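Local coordinates for protein arginine--tRNA ligase (Campylobacter jejuni, PDB 3FNR) that attaches L-arginine to tRNA(Arg), using ATP and releasing AMP and diphosphate, as a monomeric class I aminoacyl-tRNA synthetase, at residues 27-39 / 227-241. The protein carries 1 engineered substitution. Residues are numbered along the deposited sequence; the frame is centred on the assembly and turned at random.
Sequences KKQESFLLEYVSA and HKDKMSRGYGKCINI. With SO4 (sulfate ion), chain B.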
ATOM      1  N   LYS A  27      -7.695 -13.194  17.960  1.00 55.85           N
ATOM      2  CA  LYS A  27      -8.635 -12.100  17.697  1.00 58.27           C
ATOM      3  C   LYS A  27      -8.381 -10.944  18.653  1.00 55.57           C
ATOM      4  O   LYS A  27      -8.306 -11.137  19.865  1.00 54.72           O
ATOM      5  CB  LYS A  27     -10.080 -12.603  17.810  1.00 63.79           C
ATOM      6  CG  LYS A  27     -11.172 -11.586  17.459  1.00 73.16           C
ATOM      7  CD  LYS A  27     -11.932 -11.098  18.704  1.00 82.35           C
ATOM      8  CE  LYS A  27     -13.142 -10.226  18.352  1.00 78.13           C
ATOM      9  NZ  LYS A  27     -14.235 -10.977  17.655  1.00 78.11           N
ATOM     10  N   LYS A  28      -8.202  -9.757  18.088  1.00 50.26           N
ATOM     11  CA  LYS A  28      -7.888  -8.567  18.868  1.00 50.48           C
ATOM     12  C   LYS A  28      -9.145  -7.733  19.078  1.00 54.51           C
ATOM     13  O   LYS A  28     -10.171  -7.949  18.419  1.00 54.63           O
ATOM     14  CB  LYS A  28      -6.834  -7.720  18.153  1.00 47.18           C
ATOM     15  CG  LYS A  28      -5.512  -8.416  17.886  1.00 51.98           C
ATOM     16  CD  LYS A  28      -4.545  -8.247  19.052  1.00 50.27           C
ATOM     17  CE  LYS A  28      -3.218  -8.918  18.756  1.00 43.44           C
ATOM     18  NZ  LYS A  28      -3.327 -10.398  18.807  1.00 40.91           N
ATOM     19  N   GLN A  29      -9.049  -6.762  19.979  1.00 56.60           N
ATOM     20  CA  GLN A  29     -10.191  -5.934  20.325  1.00 60.09           C
ATOM     21  C   GLN A  29     -10.252  -4.633  19.520  1.00 59.14           C
ATOM     22  O   GLN A  29     -11.340  -4.171  19.158  1.00 58.39           O
ATOM     23  CB  GLN A  29     -10.194  -5.647  21.827  1.00 66.32           C
ATOM     24  CG  GLN A  29     -10.463  -6.865  22.729  1.00 77.04           C
ATOM     25  CD  GLN A  29     -11.899  -7.387  22.649  1.00 88.10           C
ATOM     26  OE1 GLN A  29     -12.139  -8.589  22.784  1.00 95.22           O
ATOM     27  NE2 GLN A  29     -12.857  -6.485  22.431  1.00 89.17           N
ATOM     28  N   GLU A  30      -9.085  -4.051  19.248  1.00 53.09           N
ATOM     29  CA  GLU A  30      -8.987  -2.797  18.515  1.00 50.81           C
ATOM     30  C   GLU A  30      -9.200  -3.012  17.018  1.00 46.63           C
ATOM     31  O   GLU A  30      -8.587  -3.896  16.426  1.00 46.23           O
ATOM     32  CB  GLU A  30      -7.630  -2.150  18.766  1.00 47.73           C
ATOM     33  CG  GLU A  30      -7.575  -0.680  18.379  1.00 60.66           C
ATOM     34  CD  GLU A  30      -6.267  -0.006  18.772  1.00 64.11           C
ATOM     35  OE1 GLU A  30      -6.088   1.176  18.402  1.00 70.92           O
ATOM     36  OE2 GLU A  30      -5.423  -0.649  19.444  1.00 71.07           O
ATOM     37  N   SER A  31     -10.078  -2.205  16.421  1.00 44.92           N
ATOM     38  CA  SER A  31     -10.406  -2.294  14.995  1.00 38.00           C
ATOM     39  C   SER A  31      -9.985  -1.032  14.274  1.00 38.66           C
ATOM     40  O   SER A  31      -9.912   0.034  14.880  1.00 38.42           O
ATOM     41  CB  SER A  31     -11.902  -2.481  14.810  1.00 38.55           C
ATOM     42  OG  SER A  31     -12.607  -1.387  15.380  1.00 38.67           O
ATOM     43  N   PHE A  32      -9.721  -1.141  12.972  1.00 34.09           N
ATOM     44  CA  PHE A  32      -9.212  -0.003  12.211  1.00 33.89           C
ATOM     45  C   PHE A  32      -9.903   0.173  10.870  1.00 30.76           C
ATOM     46  O   PHE A  32     -10.305  -0.802  10.226  1.00 27.81           O
ATOM     47  CB  PHE A  32      -7.711  -0.146  11.948  1.00 34.33           C
ATOM     48  CG  PHE A  32      -6.872  -0.307  13.185  1.00 30.60           C
ATOM     49  CD1 PHE A  32      -6.255   0.795  13.758  1.00 35.55           C
ATOM     50  CD2 PHE A  32      -6.690  -1.556  13.769  1.00 32.50           C
ATOM     51  CE1 PHE A  32      -5.476   0.662  14.906  1.00 31.09           C
ATOM     52  CE2 PHE A  32      -5.922  -1.702  14.914  1.00 31.76           C
ATOM     53  CZ  PHE A  32      -5.302  -0.589  15.479  1.00 36.10           C
ATOM     54  N   LEU A  33     -10.015   1.425  10.442  1.00 30.77           N
ATOM     55  CA  LEU A  33     -10.387   1.738   9.073  1.00 30.72           C
ATOM     56  C   LEU A  33      -9.277   2.523   8.391  1.00 31.87           C
ATOM     57  O   LEU A  33      -9.022   3.682   8.733  1.00 37.90           O
ATOM     58  CB  LEU A  33     -11.707   2.531   9.006  1.00 31.47           C
ATOM     59  CG  LEU A  33     -12.169   2.995   7.607  1.00 35.76           C
ATOM     60  CD1 LEU A  33     -12.431   1.810   6.680  1.00 34.73           C
ATOM     61  CD2 LEU A  33     -13.407   3.883   7.696  1.00 35.79           C
ATOM     62  N   LEU A  34      -8.639   1.902   7.401  1.00 33.97           N
ATOM     63  CA  LEU A  34      -7.587   2.563   6.632  1.00 28.98           C
ATOM     64  C   LEU A  34      -8.109   3.079   5.299  1.00 32.89           C
ATOM     65  O   LEU A  34      -8.626   2.314   4.481  1.00 29.53           O
ATOM     66  CB  LEU A  34      -6.435   1.584   6.363  1.00 32.03           C
ATOM     67  CG  LEU A  34      -4.964   1.945   6.101  1.00 37.05           C
ATOM     68  CD1 LEU A  34      -4.373   0.931   5.124  1.00 29.89           C
ATOM     69  CD2 LEU A  34      -4.700   3.360   5.614  1.00 41.35           C
ATOM     70  N   GLU A  35      -7.939   4.370   5.063  1.00 29.38           N
ATOM     71  CA  GLU A  35      -8.226   4.917   3.754  1.00 36.42           C
ATOM     72  C   GLU A  35      -6.913   5.347   3.156  1.00 37.28           C
ATOM     73  O   GLU A  35      -6.204   6.172   3.738  1.00 37.13           O
ATOM     74  CB  GLU A  35      -9.174   6.111   3.825  1.00 35.88           C
ATOM     75  CG  GLU A  35      -9.457   6.734   2.450  1.00 35.14           C
ATOM     76  CD  GLU A  35      -9.226   8.239   2.428  1.00 44.34           C
ATOM     77  OE1 GLU A  35      -9.478   8.902   3.461  1.00 37.25           O
ATOM     78  OE2 GLU A  35      -8.780   8.764   1.380  1.00 35.49           O
ATOM     79  N   TYR A  36      -6.588   4.778   2.000  1.00 34.51           N
ATOM     80  CA  TYR A  36      -5.327   5.074   1.344  1.00 36.13           C
ATOM     81  C   TYR A  36      -5.414   5.044  -0.177  1.00 35.52           C
ATOM     82  O   TYR A  36      -6.411   4.588  -0.744  1.00 34.26           O
ATOM     83  CB  TYR A  36      -4.202   4.172   1.883  1.00 33.76           C
ATOM     84  CG  TYR A  36      -4.214   2.709   1.447  1.00 33.21           C
ATOM     85  CD1 TYR A  36      -5.271   1.851   1.772  1.00 28.63           C
ATOM     86  CD2 TYR A  36      -3.132   2.178   0.755  1.00 35.95           C
ATOM     87  CE1 TYR A  36      -5.258   0.511   1.395  1.00 31.88           C
ATOM     88  CE2 TYR A  36      -3.111   0.846   0.361  1.00 33.06           C
ATOM     89  CZ  TYR A  36      -4.169   0.020   0.686  1.00 35.67           C
ATOM     90  OH  TYR A  36      -4.115  -1.296   0.300  1.00 34.42           O
ATOM     91  N   VAL A  37      -4.341   5.523  -0.809  1.00 32.95           N
ATOM     92  CA  VAL A  37      -4.223   5.736  -2.254  1.00 33.12           C
ATOM     93  C   VAL A  37      -5.157   6.864  -2.685  1.00 35.46           C
ATOM     94  O   VAL A  37      -4.701   8.001  -2.817  1.00 41.12           O
ATOM     95  CB  VAL A  37      -4.391   4.438  -3.135  1.00 32.72           C
ATOM     96  CG1 VAL A  37      -3.973   4.717  -4.569  1.00 22.08           C
ATOM     97  CG2 VAL A  37      -3.556   3.276  -2.588  1.00 30.52           C
ATOM     98  N   SER A  38      -6.440   6.549  -2.886  1.00 36.82           N
ATOM     99  CA  SER A  38      -7.486   7.535  -3.216  1.00 37.03           C
ATOM    100  C   SER A  38      -7.085   8.525  -4.296  1.00 38.26           C
ATOM    101  O   SER A  38      -7.276   9.723  -4.141  1.00 40.64           O
ATOM    102  CB  SER A  38      -7.921   8.308  -1.966  1.00 36.43           C
ATOM    103  OG  SER A  38      -8.489   7.437  -1.004  1.00 32.21           O
ATOM    104  N   ALA A  39      -6.505   8.023  -5.380  1.00 39.76           N
ATOM    105  CA  ALA A  39      -6.083   8.871  -6.482  1.00 39.37           C
ATOM    106  C   ALA A  39      -7.289   9.225  -7.347  1.00 40.95           C
ATOM    107  O   ALA A  39      -8.246   8.448  -7.435  1.00 36.25           O
ATOM    108  CB  ALA A  39      -5.039   8.165  -7.304  1.00 41.00           C
ATOM    109  N   HIS A 227     -14.980  12.340   6.256  1.00 30.34           N
ATOM    110  CA  HIS A 227     -14.370  11.952   7.519  1.00 31.78           C
ATOM    111  C   HIS A 227     -15.378  11.769   8.648  1.00 33.77           C
ATOM    112  O   HIS A 227     -15.212  10.874   9.485  1.00 35.55           O
ATOM    113  CB  HIS A 227     -13.263  12.926   7.888  1.00 32.89           C
ATOM    114  CG  HIS A 227     -11.960  12.607   7.231  1.00 40.00           C
ATOM    115  ND1 HIS A 227     -11.656  13.003   5.946  1.00 40.17           N
ATOM    116  CD2 HIS A 227     -10.897  11.892   7.670  1.00 41.62           C
ATOM    117  CE1 HIS A 227     -10.452  12.563   5.629  1.00 42.60           C
ATOM    118  NE2 HIS A 227      -9.970  11.887   6.657  1.00 47.08           N
ATOM    119  N   LYS A 228     -16.432  12.587   8.644  1.00 29.79           N
ATOM    120  CA  LYS A 228     -17.541  12.438   9.588  1.00 32.21           C
ATOM    121  C   LYS A 228     -18.183  11.054   9.456  1.00 34.57           C
ATOM    122  O   LYS A 228     -18.447  10.390  10.457  1.00 41.05           O
ATOM    123  CB  LYS A 228     -18.596  13.526   9.354  1.00 30.24           C
ATOM    124  CG  LYS A 228     -19.776  13.456  10.335  1.00 33.21           C
ATOM    125  CD  LYS A 228     -20.830  14.499  10.018  1.00 40.28           C
ATOM    126  CE  LYS A 228     -22.053  14.326  10.897  1.00 40.75           C
ATOM    127  NZ  LYS A 228     -22.917  13.226  10.390  1.00 43.54           N
ATOM    128  N   ASP A 229     -18.440  10.638   8.218  1.00 30.17           N
ATOM    129  CA  ASP A 229     -18.891   9.272   7.937  1.00 35.74           C
ATOM    130  C   ASP A 229     -17.882   8.216   8.437  1.00 31.58           C
ATOM    131  O   ASP A 229     -18.255   7.366   9.240  1.00 41.93           O
ATOM    132  CB  ASP A 229     -19.179   9.113   6.443  1.00 27.68           C
ATOM    133  CG  ASP A 229     -19.543   7.674   6.045  1.00 36.35           C
ATOM    134  OD1 ASP A 229     -19.982   6.868   6.888  1.00 36.01           O
ATOM    135  OD2 ASP A 229     -19.401   7.355   4.853  1.00 26.45           O
ATOM    136  N   LYS A 230     -16.620   8.285   8.005  1.00 32.62           N
ATOM    137  CA  LYS A 230     -15.596   7.302   8.454  1.00 31.33           C
ATOM    138  C   LYS A 230     -15.469   7.159   9.976  1.00 36.16           C
ATOM    139  O   LYS A 230     -15.370   6.041  10.494  1.00 35.96           O
ATOM    140  CB  LYS A 230     -14.218   7.623   7.885  1.00 30.29           C
ATOM    141  CG  LYS A 230     -14.060   7.409   6.399  1.00 29.44           C
ATOM    142  CD  LYS A 230     -12.581   7.412   6.014  1.00 24.24           C
ATOM    143  CE  LYS A 230     -11.924   8.717   6.346  1.00 22.65           C
ATOM    144  NZ  LYS A 230     -10.489   8.762   5.920  1.00 33.31           N
ATOM    145  N   MET A 231     -15.484   8.285  10.688  1.00 30.95           N
ATOM    146  CA  MET A 231     -15.286   8.283  12.153  1.00 31.55           C
ATOM    147  C   MET A 231     -16.521   7.894  12.963  1.00 36.48           C
ATOM    148  O   MET A 231     -16.445   7.713  14.187  1.00 29.50           O
ATOM    149  CB  MET A 231     -14.788   9.648  12.623  1.00 30.46           C
ATOM    150  CG  MET A 231     -13.447  10.040  12.025  1.00 39.24           C
ATOM    151  SD  MET A 231     -12.080   9.659  13.115  1.00 50.51           S
ATOM    152  CE  MET A 231     -12.039  11.204  13.988  1.00 41.36           C
ATOM    153  N   SER A 232     -17.667   7.779  12.302  1.00 31.04           N
ATOM    154  CA  SER A 232     -18.881   7.419  13.025  1.00 33.90           C
ATOM    155  C   SER A 232     -19.324   6.029  12.600  1.00 37.78           C
ATOM    156  O   SER A 232     -20.522   5.737  12.542  1.00 39.32           O
ATOM    157  CB  SER A 232     -19.981   8.447  12.749  1.00 37.20           C
ATOM    158  OG  SER A 232     -20.276   8.468  11.363  1.00 32.24           O
ATOM    159  N   ARG A 233     -18.354   5.171  12.299  1.00 35.90           N
ATOM    160  CA  ARG A 233     -18.664   3.828  11.802  1.00 37.46           C
ATOM    161  C   ARG A 233     -18.385   2.717  12.808  1.00 38.16           C
ATOM    162  O   ARG A 233     -18.613   1.542  12.523  1.00 44.22           O
ATOM    163  CB  ARG A 233     -17.931   3.556  10.492  1.00 35.18           C
ATOM    164  CG  ARG A 233     -18.580   4.162   9.267  1.00 31.24           C
ATOM    165  CD  ARG A 233     -17.880   3.639   8.018  1.00 34.33           C
ATOM    166  NE  ARG A 233     -17.747   4.652   6.980  1.00 36.08           N
ATOM    167  CZ  ARG A 233     -16.988   4.512   5.901  1.00 41.51           C
ATOM    168  NH1 ARG A 233     -16.295   3.392   5.721  1.00 29.32           N
ATOM    169  NH2 ARG A 233     -16.921   5.492   5.007  1.00 33.39           N
ATOM    170  N   GLY A 234     -17.892   3.080  13.987  1.00 42.65           N
ATOM    171  CA  GLY A 234     -17.649   2.090  15.034  1.00 40.39           C
ATOM    172  C   GLY A 234     -16.242   1.508  15.095  1.00 44.66           C
ATOM    173  O   GLY A 234     -15.978   0.627  15.917  1.00 45.35           O
ATOM    174  N   TYR A 235     -15.341   1.980  14.236  1.00 39.76           N
ATOM    175  CA  TYR A 235     -13.946   1.520  14.260  1.00 41.54           C
ATOM    176  C   TYR A 235     -13.187   2.150  15.417  1.00 38.99           C
ATOM    177  O   TYR A 235     -13.413   3.311  15.744  1.00 38.19           O
ATOM    178  CB  TYR A 235     -13.224   1.856  12.950  1.00 34.26           C
ATOM    179  CG  TYR A 235     -13.785   1.136  11.755  1.00 34.48           C
ATOM    180  CD1 TYR A 235     -13.385  -0.169  11.450  1.00 33.80           C
ATOM    181  CD2 TYR A 235     -14.719   1.753  10.924  1.00 36.69           C
ATOM    182  CE1 TYR A 235     -13.902  -0.834  10.358  1.00 42.06           C
ATOM    183  CE2 TYR A 235     -15.246   1.090   9.827  1.00 30.86           C
ATOM    184  CZ  TYR A 235     -14.836  -0.196   9.549  1.00 33.91           C
ATOM    185  OH  TYR A 235     -15.349  -0.847   8.458  1.00 35.78           O
ATOM    186  N   GLY A 236     -12.275   1.387  16.017  1.00 39.33           N
ATOM    187  CA  GLY A 236     -11.417   1.905  17.082  1.00 38.76           C
ATOM    188  C   GLY A 236     -10.610   3.109  16.641  1.00 37.11           C
ATOM    189  O   GLY A 236     -10.480   4.074  17.389  1.00 42.06           O
ATOM    190  N   LYS A 237     -10.092   3.058  15.414  1.00 37.37           N
ATOM    191  CA  LYS A 237      -9.234   4.111  14.863  1.00 37.47           C
ATOM    192  C   LYS A 237      -9.433   4.244  13.350  1.00 34.98           C
ATOM    193  O   LYS A 237      -9.649   3.248  12.666  1.00 35.55           O
ATOM    194  CB  LYS A 237      -7.762   3.767  15.139  1.00 36.58           C
ATOM    195  CG  LYS A 237      -7.217   4.176  16.499  1.00 47.80           C
ATOM    196  CD  LYS A 237      -6.187   5.281  16.341  1.00 64.01           C
ATOM    197  CE  LYS A 237      -5.146   5.243  17.451  1.00 73.56           C
ATOM    198  NZ  LYS A 237      -3.887   5.942  17.041  1.00 77.31           N
ATOM    199  N   CYS A 238      -9.366   5.472  12.836  1.00 33.92           N
ATOM    200  CA  CYS A 238      -9.235   5.703  11.395  1.00 36.37           C
ATOM    201  C   CYS A 238      -7.808   6.110  11.057  1.00 30.95           C
ATOM    202  O   CYS A 238      -7.261   7.051  11.642  1.00 37.27           O
ATOM    203  CB  CYS A 238     -10.205   6.781  10.880  1.00 31.01           C
ATOM    204  SG  CYS A 238     -11.963   6.351  10.959  1.00 40.14           S
ATOM    205  N   ILE A 239      -7.217   5.406  10.103  1.00 29.81           N
ATOM    206  CA  ILE A 239      -5.866   5.707   9.628  1.00 31.84           C
ATOM    207  C   ILE A 239      -5.912   6.278   8.210  1.00 31.45           C
ATOM    208  O   ILE A 239      -6.582   5.720   7.339  1.00 37.79           O
ATOM    209  CB  ILE A 239      -4.980   4.438   9.627  1.00 33.75           C
ATOM    210  CG1 ILE A 239      -5.099   3.693  10.968  1.00 27.36           C
ATOM    211  CG2 ILE A 239      -3.535   4.789   9.274  1.00 27.25           C
ATOM    212  CD1 ILE A 239      -4.361   2.347  10.998  1.00 35.82           C
ATOM    213  N   ASN A 240      -5.224   7.400   8.000  1.00 33.67           N
ATOM    214  CA  ASN A 240      -4.974   7.924   6.667  1.00 35.23           C
ATOM    215  C   ASN A 240      -3.499   7.800   6.319  1.00 36.25           C
ATOM    216  O   ASN A 240      -2.639   7.930   7.184  1.00 37.38           O
ATOM    217  CB  ASN A 240      -5.335   9.405   6.589  1.00 36.14           C
ATOM    218  CG  ASN A 240      -6.815   9.673   6.766  1.00 46.58           C
ATOM    219  OD1 ASN A 240      -7.653   8.758   6.745  1.00 28.41           O
ATOM    220  ND2 ASN A 240      -7.145  10.950   6.954  1.00 40.12           N
ATOM    221  N   ILE A 241      -3.212   7.563   5.046  1.00 37.24           N
ATOM    222  CA  ILE A 241      -1.853   7.703   4.545  1.00 35.64           C
ATOM    223  C   ILE A 241      -1.829   8.859   3.548  1.00 37.26           C
ATOM    224  O   ILE A 241      -2.441   8.785   2.477  1.00 38.98           O
ATOM    225  CB  ILE A 241      -1.318   6.400   3.913  1.00 35.40           C
ATOM    226  CG1 ILE A 241      -1.318   5.263   4.944  1.00 31.74           C
ATOM    227  CG2 ILE A 241       0.088   6.611   3.368  1.00 35.31           C
ATOM    228  CD1 ILE A 241      -1.108   3.909   4.344  1.00 27.75           C
TER
HETATM  229  S   SO4 B   1      -1.333 -13.112  20.539  0.50 47.29           S
HETATM  230  O1  SO4 B   1      -1.563 -13.111  21.986  0.50 45.41           O
HETATM  231  O2  SO4 B   1      -2.611 -13.302  19.872  0.50 29.85           O
HETATM  232  O3  SO4 B   1      -0.752 -11.828  20.154  0.50 49.56           O
HETATM  233  O4  SO4 B   1      -0.429 -14.188  20.153  0.50 39.89           O
HETATM  234  O   HOH W   1     -15.251  -2.212  14.952  1.00 50.28           O
HETATM  235  O   HOH W   2      -2.068   6.846   0.246  1.00 46.04           O
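Leu33 CB sits over the centre of one face of the Tyr235 ring, 3.7 Å from the centroid and 14° off the ring normal, which meets the criterion for a CH-pi contact. Leu33 chi1 of 177° turns CG away from the backbone N and carries CD2 on to one face of the Arg233 guanidinium, 3.5 Å from NH1, and against the aliphatic stem of Lys230. The edge of that guanidinium faces Asp229 in a salt bridge, while Arg233 NH1 pairs with Glu73. At the His227 ring, Lys230 CE lies over one face near the rim, Asn240 ND2 donates to NE2 at 3.0 Å, close to the ring plane, and ND1 is hydrogen-bonded to Asp223 O. Lys230 NZ reaches the anti lone pair of Glu35 OE1 at 2.7 Å in a salt bridge; Ser38 OG donates to OE2, so both carboxylate oxygens are held.

Helix 219-231 leads into strand 237-243, which pairs in parallel with strand 31-35 in the central sheet of the Rossmann-like class I catalytic domain, strand 69-76 lying on the other side of 31-35; the HIGH motif begins at Ala39. The axes of 31-35 and 237-241 run 26° apart, and Leu33 is gripped twice: its N donates to Lys237 O, and its O accepts from Ile239 N at 2.8 Å. Next to Tyr235, Ser31 OG accepts from Gly236 N at 2.9 Å. On the face bearing Phe32 and Leu34, Ile239 CD1 approaches Phe32 CD1 at 3.7 Å, and Leu34 CD2 meets Ile241 CD1; helix 50-65 packs on this pair through Thr60 and Phe55.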